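Local coordinates for carbohydrate deacetylase Agd3 (Neosartorya fumigata, PDB 6NWZ), which probably removes acetyl groups from the amino sugars of the exopolysaccharide galactosaminogalactan and is required for biofilm formation by the fungus, at residues A283-I288 with Y298-G303; N26-A31 with P64-S69; E167-Y172 with A224-L229; Q467-W472 with Q606-G611. One frame throughout, in Å; residues are numbered along the deposited sequence.

Contact 1. Residues A283-I288 with Y298-G303; sequences AWVPTI and YFVEVG
This is a buried, apolar helix-on-strand contact inside the deacetylase domain, where helix 275-289 lies against the residues that lead into strand 300-304. Tyr298 carries the largest share. Its ring is met by two helix residues one turn apart: Ile288 CG2 comes within 3.9 Å of Tyr298 CD2, the two side chains running obliquely to one another, while Trp284 CZ3 lies 4.2 Å from Tyr298 CE2, at the edge of the tyrosine ring and near its plane. The same Ile288 CG2 sits 3.9 Å above one face of the Trp284 ring, toward the rim, and so bridges both aromatics. A first torsion of 172° at Tyr298 swings the ring away from its own backbone N and carries CD2 and CE2 to where Ile288 and Trp284 meet them. Strand 300-304 pairs in parallel with strands 252-257 and 384-387, so the helix packs beside a parallel part of the catalytic domain's sheet, a helix-strand layering consistent with a polysaccharide deacetylase fold. Val285 makes the rest of the contact: its CG1 rests 3.8 Å from the carbonyl O of Tyr298, and its CG2 is 4.2 Å from Val300 CG2. The polar ends of the aromatics are held outside the pair of segments, Trp284 NE1 by Glu575 OE2 on helix 569-584 and Tyr298 OH by Thr252 OG1. From the Val300 side chain to that of Asp255, a zinc ligand, is about 10 Å.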
loop_
_atom_site.group_PDB
_atom_site.type_symbol
_atom_site.label_atom_id
_atom_site.label_comp_id
_atom_site.label_asym_id
_atom_site.label_seq_id
_atom_site.Cartn_x
_atom_site.Cartn_y
_atom_site.Cartn_z
ATOM N N ALA A 283 5.395 6.309 24.784
ATOM C CA ALA A 283 6.674 7.006 24.741
ATOM C C ALA A 283 7.412 6.738 23.438
ATOM O O ALA A 283 8.228 7.559 23.004
ATOM C CB ALA A 283 7.530 6.592 25.934
ATOM N N TRP A 284 7.122 5.610 22.793
ATOM C CA TRP A 284 7.836 5.205 21.592
ATOM C C TRP A 284 7.265 5.828 20.325
ATOM O O TRP A 284 7.978 5.907 19.318
ATOM C CB TRP A 284 7.830 3.676 21.492
ATOM C CG TRP A 284 8.228 3.125 20.163
ATOM C CD1 TRP A 284 9.496 2.891 19.716
ATOM C CD2 TRP A 284 7.348 2.718 19.110
ATOM N NE1 TRP A 284 9.459 2.368 18.442
ATOM C CE2 TRP A 284 8.152 2.253 18.049
ATOM C CE3 TRP A 284 5.958 2.706 18.959
ATOM C CZ2 TRP A 284 7.611 1.782 16.858
ATOM C CZ3 TRP A 284 5.425 2.238 17.777
ATOM C CH2 TRP A 284 6.249 1.782 16.740
ATOM N N VAL A 285 6.011 6.288 20.351
ATOM C CA VAL A 285 5.407 6.851 19.141
ATOM C C VAL A 285 6.137 8.105 18.668
ATOM O O VAL A 285 6.476 8.178 17.476
ATOM C CB VAL A 285 3.897 7.067 19.354
ATOM C CG1 VAL A 285 3.301 7.850 18.196
ATOM C CG2 VAL A 285 3.199 5.724 19.486
ATOM N N PRO A 286 6.425 9.102 19.517
ATOM C CA PRO A 286 7.248 10.225 19.034
ATOM C C PRO A 286 8.647 9.812 18.619
ATOM O O PRO A 286 9.235 10.445 17.732
ATOM C CB PRO A 286 7.273 11.188 20.231
ATOM C CG PRO A 286 6.882 10.368 21.406
ATOM C CD PRO A 286 5.931 9.348 20.882
ATOM N N THR A 287 9.193 8.754 19.222
ATOM C CA THR A 287 10.530 8.296 18.859
ATOM C C THR A 287 10.577 7.814 17.414
ATOM O O THR A 287 11.482 8.180 16.654
ATOM C CB THR A 287 10.973 7.181 19.805
ATOM O OG1 THR A 287 11.013 7.680 21.148
ATOM C CG2 THR A 287 12.345 6.660 19.407
ATOM N N ILE A 288 9.611 6.982 17.018
ATOM C CA ILE A 288 9.598 6.462 15.654
ATOM C C ILE A 288 9.170 7.546 14.670
ATOM O O ILE A 288 9.583 7.533 13.504
ATOM C CB ILE A 288 8.704 5.206 15.565
ATOM C CG1 ILE A 288 8.903 4.487 14.229
ATOM C CG2 ILE A 288 7.233 5.557 15.766
ATOM C CD1 ILE A 288 10.294 3.941 14.029
ATOM N N TYR A 298 2.780 9.526 12.034
ATOM C CA TYR A 298 2.409 8.152 12.340
ATOM C C TYR A 298 1.723 8.067 13.697
ATOM O O TYR A 298 2.141 8.719 14.659
ATOM C CB TYR A 298 3.636 7.239 12.323
ATOM C CG TYR A 298 3.365 5.833 12.812
ATOM C CD1 TYR A 298 2.760 4.890 11.986
ATOM C CD2 TYR A 298 3.721 5.445 14.098
ATOM C CE1 TYR A 298 2.512 3.605 12.434
ATOM C CE2 TYR A 298 3.477 4.160 14.554
ATOM C CZ TYR A 298 2.873 3.245 13.720
ATOM O OH TYR A 298 2.632 1.971 14.176
ATOM N N PHE A 299 0.667 7.258 13.768
ATOM C CA PHE A 299 0.053 6.911 15.042
ATOM C C PHE A 299 -0.489 5.491 14.958
ATOM O O PHE A 299 -0.618 4.912 13.874
ATOM C CB PHE A 299 -1.046 7.908 15.448
ATOM C CG PHE A 299 -2.238 7.943 14.523
ATOM C CD1 PHE A 299 -3.262 7.013 14.642
ATOM C CD2 PHE A 299 -2.355 8.933 13.561
ATOM C CE1 PHE A 299 -4.363 7.057 13.802
ATOM C CE2 PHE A 299 -3.453 8.985 12.720
ATOM C CZ PHE A 299 -4.458 8.044 12.841
ATOM N N VAL A 300 -0.812 4.936 16.123
ATOM C CA VAL A 300 -1.260 3.554 16.249
ATOM C C VAL A 300 -2.764 3.541 16.479
ATOM O O VAL A 300 -3.266 4.206 17.395
ATOM C CB VAL A 300 -0.523 2.838 17.393
ATOM C CG1 VAL A 300 -0.956 1.389 17.469
ATOM C CG2 VAL A 300 0.983 2.953 17.203
ATOM N N GLU A 301 -3.481 2.777 15.656
ATOM C CA GLU A 301 -4.932 2.667 15.728
ATOM C C GLU A 301 -5.326 1.368 16.417
ATOM O O GLU A 301 -4.782 0.301 16.113
ATOM C CB GLU A 301 -5.556 2.722 14.332
ATOM C CG GLU A 301 -7.045 3.025 14.318
ATOM C CD GLU A 301 -7.581 3.228 12.912
ATOM O OE1 GLU A 301 -7.090 2.546 11.988
ATOM O OE2 GLU A 301 -8.486 4.074 12.732
ATOM N N VAL A 302 -6.293 1.464 17.327
ATOM C CA VAL A 302 -6.632 0.384 18.246
ATOM C C VAL A 302 -8.090 -0.018 18.044
ATOM O O VAL A 302 -8.970 0.847 17.934
ATOM C CB VAL A 302 -6.379 0.802 19.706
ATOM C CG1 VAL A 302 -6.798 -0.308 20.645
ATOM C CG2 VAL A 302 -4.913 1.136 19.898
ATOM N N GLY A 303 -8.340 -1.324 17.994
ATOM C CA GLY A 303 -9.682 -1.854 17.933
ATOM C C GLY A 303 -10.064 -2.471 19.263
ATOM O O GLY A 303 -9.405 -3.400 19.738
#

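Contact 2. Residues N26-A31 with P64-S69. With NAG (2-acetamido-2-deoxy-beta-D-glucopyranose), chain D.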
loop_
_atom_site.group_PDB
_atom_site.type_symbol
_atom_site.label_atom_id
_atom_site.label_comp_id
_atom_site.label_asym_id
_atom_site.label_seq_id
_atom_site.Cartn_x
_atom_site.Cartn_y
_atom_site.Cartn_z
ATOM N N ASN A 26 -1.354 10.368 -21.956
ATOM C CA ASN A 26 -1.591 8.934 -21.887
ATOM C C ASN A 26 -0.292 8.179 -22.150
ATOM O O ASN A 26 0.434 8.493 -23.097
ATOM C CB ASN A 26 -2.659 8.533 -22.899
ATOM C CG ASN A 26 -3.298 7.209 -22.571
ATOM O OD1 ASN A 26 -2.954 6.180 -23.150
ATOM N ND2 ASN A 26 -4.232 7.224 -21.629
ATOM N N ILE A 27 0.001 7.189 -21.312
ATOM C CA ILE A 27 1.231 6.410 -21.430
ATOM C C ILE A 27 0.951 5.155 -22.245
ATOM O O ILE A 27 0.056 4.369 -21.910
ATOM C CB ILE A 27 1.794 6.057 -20.044
ATOM C CG1 ILE A 27 2.154 7.331 -19.282
ATOM C CG2 ILE A 27 3.018 5.176 -20.180
ATOM C CD1 ILE A 27 3.216 8.163 -19.967
ATOM N N LEU A 28 1.715 4.963 -23.319
ATOM C CA LEU A 28 1.580 3.790 -24.177
ATOM C C LEU A 28 2.510 2.688 -23.680
ATOM O O LEU A 28 3.734 2.862 -23.656
ATOM C CB LEU A 28 1.893 4.144 -25.629
ATOM C CG LEU A 28 1.814 2.994 -26.634
ATOM C CD1 LEU A 28 0.426 2.368 -26.615
ATOM C CD2 LEU A 28 2.183 3.477 -28.031
ATOM N N VAL A 29 1.929 1.556 -23.287
ATOM C CA VAL A 29 2.677 0.415 -22.770
ATOM C C VAL A 29 2.647 -0.683 -23.820
ATOM O O VAL A 29 1.571 -1.167 -24.190
ATOM C CB VAL A 29 2.107 -0.083 -21.433
ATOM C CG1 VAL A 29 2.795 -1.366 -21.018
ATOM C CG2 VAL A 29 2.269 0.982 -20.361
ATOM N N ILE A 30 3.827 -1.079 -24.292
ATOM C CA ILE A 30 3.983 -2.077 -25.345
ATOM C C ILE A 30 4.671 -3.293 -24.742
ATOM O O ILE A 30 5.763 -3.178 -24.172
ATOM C CB ILE A 30 4.783 -1.521 -26.533
ATOM C CG1 ILE A 30 4.052 -0.324 -27.153
ATOM C CG2 ILE A 30 5.023 -2.606 -27.569
ATOM C CD1 ILE A 30 4.828 0.370 -28.243
ATOM N N ALA A 31 4.039 -4.459 -24.872
ATOM C CA ALA A 31 4.573 -5.687 -24.302
ATOM C C ALA A 31 4.080 -6.870 -25.124
ATOM O O ALA A 31 3.243 -6.725 -26.018
ATOM C CB ALA A 31 4.180 -5.835 -22.827
ATOM N N PRO A 64 -1.142 2.078 -32.726
ATOM C CA PRO A 64 -2.267 3.025 -32.754
ATOM C C PRO A 64 -1.860 4.348 -33.390
ATOM O O PRO A 64 -0.686 4.546 -33.718
ATOM C CB PRO A 64 -2.622 3.189 -31.271
ATOM C CG PRO A 64 -1.338 2.894 -30.551
ATOM C CD PRO A 64 -0.679 1.806 -31.353
ATOM N N ALA A 65 -2.821 5.255 -33.573
ATOM C CA ALA A 65 -2.523 6.589 -34.088
ATOM C C ALA A 65 -1.664 7.346 -33.080
ATOM O O ALA A 65 -2.141 7.719 -32.002
ATOM C CB ALA A 65 -3.814 7.351 -34.376
ATOM N N LEU A 66 -0.397 7.584 -33.430
ATOM C CA LEU A 66 0.507 8.258 -32.501
ATOM C C LEU A 66 0.179 9.740 -32.364
ATOM O O LEU A 66 0.412 10.327 -31.301
ATOM C CB LEU A 66 1.963 8.075 -32.938
ATOM C CG LEU A 66 2.543 6.662 -32.832
ATOM C CD1 LEU A 66 4.029 6.649 -33.148
ATOM C CD2 LEU A 66 2.301 6.109 -31.450
ATOM N N ASN A 67 -0.364 10.359 -33.408
ATOM C CA ASN A 67 -0.707 11.772 -33.334
ATOM C C ASN A 67 -1.737 12.102 -34.404
ATOM O O ASN A 67 -1.973 11.328 -35.334
ATOM C CB ASN A 67 0.534 12.657 -33.477
ATOM C CG ASN A 67 1.323 12.372 -34.745
ATOM O OD1 ASN A 67 2.258 11.571 -34.739
ATOM N ND2 ASN A 67 0.955 13.033 -35.837
ATOM N N SER A 68 -2.347 13.276 -34.249
ATOM C CA SER A 68 -3.363 13.774 -35.168
ATOM C C SER A 68 -3.139 15.265 -35.348
ATOM O O SER A 68 -3.263 16.029 -34.387
ATOM C CB SER A 68 -4.775 13.503 -34.637
ATOM O OG SER A 68 -4.919 12.153 -34.233
ATOM N N SER A 69 -2.811 15.669 -36.576
ATOM C CA SER A 69 -2.513 17.059 -36.911
ATOM C C SER A 69 -1.413 17.610 -36.014
ATOM O O SER A 69 -0.228 17.353 -36.246
ATOM C CB SER A 69 -3.770 17.930 -36.813
ATOM O OG SER A 69 -4.161 18.137 -35.466
HETATM C C1 NAG D . 1.677 12.836 -37.067
HETATM C C2 NAG D . 0.800 12.983 -38.314
HETATM C C3 NAG D . 1.653 12.894 -39.579
HETATM C C4 NAG D . 2.804 13.889 -39.519
HETATM C C5 NAG D . 3.605 13.668 -38.242
HETATM C C6 NAG D . 4.721 14.670 -38.054
HETATM C C7 NAG D . -1.528 12.247 -38.608
HETATM C C8 NAG D . -1.846 13.681 -38.912
HETATM N N2 NAG D . -0.247 11.974 -38.332
HETATM O O3 NAG D . 0.841 13.165 -40.717
HETATM O O4 NAG D . 3.650 13.737 -40.653
HETATM O O5 NAG D . 2.738 13.798 -37.107
HETATM O O6 NAG D . 5.586 14.282 -36.995
HETATM O O7 NAG D . -2.391 11.375 -38.613
#
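Leu28, Pro64 and Leu66 make up this contact, and Leu28 gives the largest share of buried surface. It stands on strand 22-31 of the region assigned to carbohydrate-binding module family CBM87, and its two methyl groups divide the work. Leu28 CD1 approaches Pro64 CG at 4.3 Å, and Leu28 CD2 approaches Leu66 CD2, also at 4.3 Å. Because CG of Leu28 lies opposite the backbone N about the first torsion (chi1 179°), the fork reaches across to the loop; the backbones stay well apart, the nearest pair of CA atoms being Leu28 and Pro64 at 9.4 Å. Around them, Tyr74 touches both Leu28 and Pro64, Leu54 of strand 51-55 does the same, and Leu66 also rests on Leu105 and Tyr108 of helix 99-112. Immediately after Leu66 the chain enters the short strand 67-68, where Asn67 is N-glycosylated: its ND2 is bonded to C1 of an N-acetylglucosamine at 1.4 Å. The glycan is attached on the part of the segment that does not meet Leu28. Only carbon atoms approach across the interface, and the total buried area is a modest 89 Å², which implies a loop that rests on the strand through apolar contact alone, without directional bonds between the two segments.

Contact 3. Residues E167-Y172 with A224-L229; sequences EGLWHY and ATSNYL
Leu169 rests against the first turn of helix 224-237, and the packed part of the contact is the work of its two methyls. Leu169 CD1 lies 3.7 Å from Ser226 OG and 3.9 Å from Thr225 CG2, while Leu169 CD2 is 4.0 Å from the same Ser226 OG. The methyl of Thr225 meets the leucine because it is anti to the backbone N; the hydroxyl hydrogen-bonds to Ser165 O. Ser226 OG, which both methyls of Leu169 approach, is hydrogen-bonded to Ala219 N, so both hydroxyls find their polar partners away from Leu169. The flanks are looser: Gly168 and Trp170 are exposed and stay clear of the helix. Beyond them the loop braces itself, His171 ND1 donating to Leu169 O at 2.9 Å with an N-H...O angle of 154°, and its NE2 hydrogen-bonding to Gln143 OE1. Such a single leucine seated on a helix's opening turn is plain core packing, here joining the loop between strands 164-165 and 174-176 to helix 224-237 within the CBM87 region.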
loop_
_atom_site.group_PDB
_atom_site.type_symbol
_atom_site.label_atom_id
_atom_site.label_comp_id
_atom_site.label_asym_id
_atom_site.label_seq_id
_atom_site.Cartn_x
_atom_site.Cartn_y
_atom_site.Cartn_z
ATOM N N GLU A 167 18.519 -10.383 -6.645
ATOM C CA GLU A 167 18.370 -11.831 -6.617
ATOM C C GLU A 167 17.016 -12.230 -7.187
ATOM O O GLU A 167 15.973 -11.727 -6.761
ATOM C CB GLU A 167 18.535 -12.342 -5.185
ATOM C CG GLU A 167 18.538 -13.854 -5.043
ATOM C CD GLU A 167 19.013 -14.299 -3.671
ATOM O OE1 GLU A 167 19.836 -13.579 -3.065
ATOM O OE2 GLU A 167 18.563 -15.363 -3.193
ATOM N N GLY A 168 17.041 -13.117 -8.179
ATOM C CA GLY A 168 15.843 -13.544 -8.858
ATOM C C GLY A 168 15.510 -12.764 -10.110
ATOM O O GLY A 168 14.680 -13.219 -10.902
ATOM N N LEU A 169 16.124 -11.604 -10.308
ATOM C CA LEU A 169 15.914 -10.800 -11.503
ATOM C C LEU A 169 17.113 -10.986 -12.422
ATOM O O LEU A 169 18.238 -10.621 -12.062
ATOM C CB LEU A 169 15.737 -9.324 -11.144
ATOM C CG LEU A 169 14.597 -8.957 -10.194
ATOM C CD1 LEU A 169 14.619 -7.465 -9.870
ATOM C CD2 LEU A 169 13.261 -9.360 -10.795
ATOM N N TRP A 170 16.879 -11.565 -13.596
ATOM C CA TRP A 170 17.959 -11.736 -14.557
ATOM C C TRP A 170 18.371 -10.377 -15.109
ATOM O O TRP A 170 17.520 -9.590 -15.537
ATOM C CB TRP A 170 17.519 -12.670 -15.683
ATOM C CG TRP A 170 18.653 -13.214 -16.491
ATOM C CD1 TRP A 170 19.010 -12.848 -17.755
ATOM C CD2 TRP A 170 19.586 -14.225 -16.087
ATOM N NE1 TRP A 170 20.107 -13.570 -18.166
ATOM C CE2 TRP A 170 20.480 -14.420 -17.159
ATOM C CE3 TRP A 170 19.749 -14.985 -14.924
ATOM C CZ2 TRP A 170 21.521 -15.343 -17.101
ATOM C CZ3 TRP A 170 20.787 -15.897 -14.868
ATOM C CH2 TRP A 170 21.659 -16.069 -15.950
ATOM N N HIS A 171 19.675 -10.090 -15.089
ATOM C CA HIS A 171 20.192 -8.823 -15.598
ATOM C C HIS A 171 21.461 -9.074 -16.407
ATOM O O HIS A 171 21.950 -10.201 -16.508
ATOM C CB HIS A 171 20.443 -7.829 -14.463
ATOM C CG HIS A 171 21.258 -8.385 -13.339
ATOM N ND1 HIS A 171 20.708 -9.136 -12.321
ATOM C CD2 HIS A 171 22.583 -8.297 -13.068
ATOM C CE1 HIS A 171 21.657 -9.485 -11.471
ATOM N NE2 HIS A 171 22.804 -8.993 -11.903
ATOM N N TYR A 172 21.989 -8.007 -17.006
ATOM C CA TYR A 172 23.175 -8.095 -17.856
ATOM C C TYR A 172 24.102 -6.932 -17.526
ATOM O O TYR A 172 23.836 -5.786 -17.924
ATOM C CB TYR A 172 22.811 -8.077 -19.338
ATOM C CG TYR A 172 21.698 -9.018 -19.736
ATOM C CD1 TYR A 172 20.372 -8.611 -19.680
ATOM C CD2 TYR A 172 21.972 -10.308 -20.180
ATOM C CE1 TYR A 172 19.346 -9.457 -20.045
ATOM C CE2 TYR A 172 20.947 -11.166 -20.550
ATOM C CZ TYR A 172 19.635 -10.732 -20.479
ATOM O OH TYR A 172 18.600 -11.567 -20.841
ATOM N N ALA A 224 10.252 -6.655 -4.515
ATOM C CA ALA A 224 10.255 -5.313 -3.946
ATOM C C ALA A 224 11.217 -4.400 -4.700
ATOM O O ALA A 224 10.938 -3.206 -4.871
ATOM C CB ALA A 224 10.604 -5.368 -2.460
ATOM N N THR A 225 12.347 -4.944 -5.169
ATOM C CA THR A 225 13.297 -4.141 -5.939
ATOM C C THR A 225 12.640 -3.537 -7.174
ATOM O O THR A 225 12.835 -2.353 -7.472
ATOM C CB THR A 225 14.510 -4.990 -6.339
ATOM O OG1 THR A 225 15.414 -5.093 -5.232
ATOM C CG2 THR A 225 15.251 -4.371 -7.515
ATOM N N SER A 226 11.846 -4.334 -7.900
ATOM C CA SER A 226 11.158 -3.820 -9.081
ATOM C C SER A 226 10.211 -2.684 -8.716
ATOM O O SER A 226 10.152 -1.665 -9.417
ATOM C CB SER A 226 10.401 -4.947 -9.782
ATOM O OG SER A 226 11.284 -5.979 -10.185
ATOM N N ASN A 227 9.465 -2.837 -7.617
ATOM C CA ASN A 227 8.596 -1.762 -7.148
ATOM C C ASN A 227 9.381 -0.543 -6.678
ATOM O O ASN A 227 8.816 0.555 -6.627
ATOM C CB ASN A 227 7.694 -2.266 -6.020
ATOM C CG ASN A 227 6.556 -3.123 -6.530
ATOM O OD1 ASN A 227 5.466 -2.622 -6.810
ATOM N ND2 ASN A 227 6.801 -4.421 -6.656
ATOM N N TYR A 228 10.657 -0.711 -6.327
ATOM C CA TYR A 228 11.509 0.428 -6.003
ATOM C C TYR A 228 11.996 1.128 -7.264
ATOM O O TYR A 228 11.951 2.360 -7.360
ATOM C CB TYR A 228 12.701 -0.032 -5.165
ATOM C CG TYR A 228 13.759 1.028 -4.923
ATOM C CD1 TYR A 228 13.492 2.129 -4.123
ATOM C CD2 TYR A 228 15.034 0.913 -5.470
ATOM C CE1 TYR A 228 14.452 3.093 -3.884
ATOM C CE2 TYR A 228 16.006 1.878 -5.235
ATOM C CZ TYR A 228 15.705 2.968 -4.439
ATOM O OH TYR A 228 16.649 3.943 -4.185
ATOM N N LEU A 229 12.465 0.350 -8.241
ATOM C CA LEU A 229 13.045 0.934 -9.443
ATOM C C LEU A 229 12.010 1.687 -10.264
ATOM O O LEU A 229 12.345 2.686 -10.910
ATOM C CB LEU A 229 13.695 -0.160 -10.292
ATOM C CG LEU A 229 14.843 -0.949 -9.660
ATOM C CD1 LEU A 229 15.347 -2.003 -10.628
ATOM C CD2 LEU A 229 15.981 -0.028 -9.238
#

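Contact 4. Residues Q467-W472 with Q606-G611; sequences QQNAMW and QRDQCG
Two type I beta turns meet here through their side chains, Asn469 to Trp472 and Arg607 to Cys610, the second running on from helix 594-607, with Trp472 and Gln606 the nearest CA pair at 9.1 Å. An Asx turn is superposed on the first: Asn469 OD1 accepts from the backbone N of Met471 at 2.8 Å. Both turns lie in the deacetylase domain, near the surface. Trp472 is the hub and is engaged on three sides. At its edge NE1 donates to Asp608 OD2 at 2.8 Å; the bond is nearly straight (171°), the oxygen lies in the indole plane, and the carboxylate is met on its anti side. Arg604 forms a salt bridge to the same OD2, so this oxygen has two donors and its negative charge is probably stabilised. One face of the indole is covered by Asn469 CB, 3.4 Å above the plane and over its centre. Against the opposite face stands Gln609, whose chain bends at chi2 (-61°) to bring the amide over, its plane turned 62° from the ring. The amide is anchored by Tyr605 O, which accepts from Gln609 NE2, and Tyr605 also meets the indole edge-to-face. Cys610, next along, is tied by a disulfide to Cys635. The closest approach on the glutamine side is Gln609 NE2 to Trp472 CH2, 3.3 Å and offset toward the ring's rim.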
loop_
_atom_site.group_PDB
_atom_site.type_symbol
_atom_site.label_atom_id
_atom_site.label_comp_id
_atom_site.label_asym_id
_atom_site.label_seq_id
_atom_site.Cartn_x
_atom_site.Cartn_y
_atom_site.Cartn_z
ATOM N N GLN A 467 -11.380 -7.804 -7.536
ATOM C CA GLN A 467 -10.825 -8.599 -8.625
ATOM C C GLN A 467 -10.654 -7.808 -9.917
ATOM O O GLN A 467 -10.306 -8.397 -10.945
ATOM C CB GLN A 467 -11.705 -9.826 -8.880
ATOM C CG GLN A 467 -11.734 -10.804 -7.723
ATOM C CD GLN A 467 -10.345 -11.237 -7.303
ATOM O OE1 GLN A 467 -10.013 -11.240 -6.119
ATOM N NE2 GLN A 467 -9.522 -11.608 -8.276
ATOM N N GLN A 468 -10.886 -6.494 -9.892
ATOM C CA GLN A 468 -10.722 -5.666 -11.078
ATOM C C GLN A 468 -9.568 -4.680 -10.975
ATOM O O GLN A 468 -9.049 -4.256 -12.012
ATOM C CB GLN A 468 -12.013 -4.884 -11.380
ATOM C CG GLN A 468 -13.219 -5.241 -10.509
ATOM C CD GLN A 468 -13.738 -6.646 -10.754
ATOM O OE1 GLN A 468 -13.511 -7.230 -11.813
ATOM N NE2 GLN A 468 -14.429 -7.200 -9.764
ATOM N N ASN A 469 -9.159 -4.309 -9.764
ATOM C CA ASN A 469 -8.078 -3.351 -9.567
ATOM C C ASN A 469 -7.653 -3.418 -8.110
ATOM O O ASN A 469 -8.488 -3.265 -7.214
ATOM C CB ASN A 469 -8.518 -1.929 -9.932
ATOM C CG ASN A 469 -7.361 -0.942 -9.947
ATOM O OD1 ASN A 469 -6.415 -1.044 -9.163
ATOM N ND2 ASN A 469 -7.434 0.024 -10.851
ATOM N N ALA A 470 -6.361 -3.648 -7.881
ATOM C CA ALA A 470 -5.869 -3.798 -6.517
ATOM C C ALA A 470 -6.067 -2.528 -5.702
ATOM O O ALA A 470 -6.181 -2.588 -4.472
ATOM C CB ALA A 470 -4.395 -4.189 -6.539
ATOM N N MET A 471 -6.111 -1.375 -6.367
ATOM C CA MET A 471 -6.270 -0.096 -5.691
ATOM C C MET A 471 -7.695 0.154 -5.221
ATOM O O MET A 471 -7.953 1.203 -4.622
ATOM C CB MET A 471 -5.822 1.040 -6.617
ATOM C CG MET A 471 -4.404 0.884 -7.155
ATOM S SD MET A 471 -3.107 1.109 -5.916
ATOM C CE MET A 471 -1.878 -0.047 -6.511
ATOM N N TRP A 472 -8.624 -0.785 -5.468
ATOM C CA TRP A 472 -10.030 -0.616 -5.135
ATOM C C TRP A 472 -10.430 -1.512 -3.967
ATOM O O TRP A 472 -9.862 -2.592 -3.775
ATOM C CB TRP A 472 -10.935 -0.941 -6.330
ATOM C CG TRP A 472 -10.724 -0.065 -7.524
ATOM C CD1 TRP A 472 -9.979 1.076 -7.588
ATOM C CD2 TRP A 472 -11.262 -0.267 -8.834
ATOM N NE1 TRP A 472 -10.022 1.599 -8.859
ATOM C CE2 TRP A 472 -10.803 0.792 -9.643
ATOM C CE3 TRP A 472 -12.087 -1.242 -9.403
ATOM C CZ2 TRP A 472 -11.144 0.905 -10.987
ATOM C CZ3 TRP A 472 -12.423 -1.129 -10.737
ATOM C CH2 TRP A 472 -11.953 -0.063 -11.513
ATOM N N GLN A 606 -13.956 5.764 -7.252
ATOM C CA GLN A 606 -14.969 6.537 -7.963
ATOM C C GLN A 606 -14.362 7.371 -9.085
ATOM O O GLN A 606 -14.855 7.348 -10.217
ATOM C CB GLN A 606 -15.737 7.420 -6.984
ATOM C CG GLN A 606 -16.745 6.658 -6.144
ATOM C CD GLN A 606 -17.562 7.568 -5.255
ATOM O OE1 GLN A 606 -17.197 8.721 -5.022
ATOM N NE2 GLN A 606 -18.679 7.057 -4.755
ATOM N N ARG A 607 -13.285 8.109 -8.797
ATOM C CA ARG A 607 -12.661 8.925 -9.834
ATOM C C ARG A 607 -12.069 8.085 -10.958
ATOM O O ARG A 607 -11.877 8.602 -12.063
ATOM C CB ARG A 607 -11.575 9.824 -9.236
ATOM C CG ARG A 607 -10.372 9.086 -8.689
ATOM C CD ARG A 607 -9.273 10.061 -8.306
ATOM N NE ARG A 607 -8.163 9.388 -7.641
ATOM C CZ ARG A 607 -8.070 9.237 -6.324
ATOM N NH1 ARG A 607 -9.021 9.717 -5.536
ATOM N NH2 ARG A 607 -7.032 8.607 -5.797
ATOM N N ASP A 608 -11.772 6.808 -10.705
ATOM C CA ASP A 608 -11.307 5.934 -11.776
ATOM C C ASP A 608 -12.420 5.593 -12.759
ATOM O O ASP A 608 -12.133 5.127 -13.865
ATOM C CB ASP A 608 -10.712 4.647 -11.196
ATOM C CG ASP A 608 -9.338 4.857 -10.574
ATOM O OD1 ASP A 608 -8.787 5.977 -10.665
ATOM O OD2 ASP A 608 -8.805 3.889 -9.989
ATOM N N GLN A 609 -13.678 5.813 -12.381
ATOM C CA GLN A 609 -14.807 5.582 -13.273
ATOM C C GLN A 609 -15.148 6.793 -14.131
ATOM O O GLN A 609 -16.003 6.682 -15.015
ATOM C CB GLN A 609 -16.048 5.174 -12.468
ATOM C CG GLN A 609 -15.790 4.137 -11.385
ATOM C CD GLN A 609 -15.263 2.826 -11.933
ATOM O OE1 GLN A 609 -15.582 2.432 -13.056
ATOM N NE2 GLN A 609 -14.447 2.142 -11.140
ATOM N N CYS A 610 -14.515 7.942 -13.892
ATOM C CA CYS A 610 -14.798 9.146 -14.661
ATOM C C CYS A 610 -13.996 9.237 -15.951
ATOM O O CYS A 610 -14.330 10.058 -16.813
ATOM C CB CYS A 610 -14.519 10.395 -13.816
ATOM S SG CYS A 610 -15.596 10.618 -12.377
ATOM N N GLY A 611 -12.953 8.427 -16.106
ATOM C CA GLY A 611 -12.095 8.540 -17.269
ATOM C C GLY A 611 -11.397 9.884 -17.346
ATOM O O GLY A 611 -11.498 10.585 -18.357
#

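From the N terminus, contact 2 comes first, closing a loop of 32 residues that contains helix 34-47 and strand 51-55. Contact 3 follows in the same CBM87 range, spanning 51 residues to join the loop between strands 164-165 and 174-176 to helix 224-237. Contact 1 is the shortest closure, with nine residues between helix 275-289 and the approach to strand 300-304. Contact 4 is the longest, bridging 133 residues from the loop before strand 474-475 to helix 594-607. All four are in series; none nests or crosses. Contacts 1 and 2 are farthest apart, their centres 47 Å from each other. Contact 4, though in the deacetylase range, comes within about 8 Å of contact 3 and about 9 Å of contact 2, nearest atoms.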